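Side-chain contact in DUF1611 domain-containing protein (Anabaena variabilis, PDB 2OBN), which is of unknown function but pairs a Rossmann-like domain with a P-loop NTPase-type domain, so it may bind a nucleotide: residues Ala321-Ile324 and Pro330-Asp333. The protein carries 2 engineered substitutions. Numbering follows the deposited sequence.
Sequences AHTI and PCTD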
# COMPACT_ATOMS: atom_id res chain seq x y z
N ALA B 321 -16.00 19.08 24.61
CA ALA B 321 -15.63 19.06 26.03
C ALA B 321 -15.36 17.64 26.51
O ALA B 321 -14.40 17.39 27.25
CB ALA B 321 -16.72 19.73 26.89
N HIS B 322 -16.21 16.71 26.09
CA HIS B 322 -16.07 15.29 26.45
C HIS B 322 -14.80 14.67 25.88
O HIS B 322 -14.13 13.90 26.54
CB HIS B 322 -17.29 14.49 25.95
CG HIS B 322 -17.25 13.03 26.29
ND1 HIS B 322 -17.76 12.52 27.46
CD2 HIS B 322 -16.75 11.97 25.60
CE1 HIS B 322 -17.57 11.21 27.49
NE2 HIS B 322 -16.95 10.85 26.38
N THR B 323 -14.48 15.01 24.63
CA THR B 323 -13.28 14.51 23.96
C THR B 323 -11.99 14.98 24.65
O THR B 323 -11.03 14.24 24.73
CB THR B 323 -13.26 14.95 22.48
OG1 THR B 323 -14.43 14.45 21.83
CG2 THR B 323 -12.01 14.44 21.76
N ILE B 324 -11.99 16.21 25.13
CA ILE B 324 -10.85 16.77 25.85
C ILE B 324 -10.66 16.06 27.20
O ILE B 324 -9.54 15.75 27.61
CB ILE B 324 -11.05 18.29 26.08
CG1 ILE B 324 -10.95 19.01 24.74
CG2 ILE B 324 -10.02 18.84 27.08
CD1 ILE B 324 -11.40 20.48 24.75
N PRO B 330 -6.00 18.95 23.19
CA PRO B 330 -6.76 20.02 22.56
C PRO B 330 -7.74 19.48 21.53
O PRO B 330 -7.45 18.49 20.85
CB PRO B 330 -5.68 20.84 21.86
CG PRO B 330 -4.44 20.56 22.59
CD PRO B 330 -4.54 19.17 23.07
N CYS B 331 -8.90 20.11 21.40
CA CYS B 331 -9.91 19.60 20.48
C CYS B 331 -10.96 20.60 20.09
O CYS B 331 -11.43 21.38 20.91
CB CYS B 331 -10.63 18.40 21.09
SG CYS B 331 -12.11 17.84 20.15
N THR B 332 -11.32 20.56 18.81
CA THR B 332 -12.42 21.35 18.31
C THR B 332 -12.86 20.80 16.96
O THR B 332 -12.20 19.93 16.40
CB THR B 332 -12.06 22.86 18.14
OG1 THR B 332 -13.26 23.61 17.88
CG2 THR B 332 -11.08 23.06 16.99
N ASP B 333 -13.99 21.32 16.48
CA ASP B 333 -14.46 21.06 15.12
C ASP B 333 -13.87 22.26 14.35
O ASP B 333 -14.34 23.39 14.49
CB ASP B 333 -15.98 21.03 15.08
CG ASP B 333 -16.51 20.68 13.71
OD1 ASP B 333 -15.82 20.99 12.72
OD2 ASP B 333 -17.62 20.11 13.62
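Cys331 reaches from its strand to helix 313-327 and meets two consecutive residues there, Thr323 through its sulfur and Ile324 through its CB. The thiol comes up to the methyl branch of Thr323, with Cys331 SG 3.8 Å from Thr323 CG2 and 3.9 Å from Thr323 CB. Ile324 arrives by its longer branch: its CG1 lies 3.7 Å from Cys331 CB, while its CD1 sits over the Cys331 backbone, 3.9 Å from Cys331 O. These are van der Waals contacts throughout. With chi1 of Thr323 at -59°, the methyl stands opposite the backbone N and the hydroxyl folds back beside it, where OG1 is hydrogen-bonded to Ala319 O one turn earlier. The polar end is thus satisfied within the helix and the methyl serves the buried interface. Leu306 touches both Thr323 and Cys331, and Ile320 packs on Cys331 from the same helix. Backbone hydrogen bonds of Pro330 with Ile304 and of Thr332 with Leu306 join the strand to its parallel neighbour 301-307. Helix 313-327 thereby packs against edge strand 331-332 in the unit strand 301-307, helix 313-327, strand 331-332, the last beta-alpha-beta crossover of the parallel sheet in the P-loop NTPase-type domain.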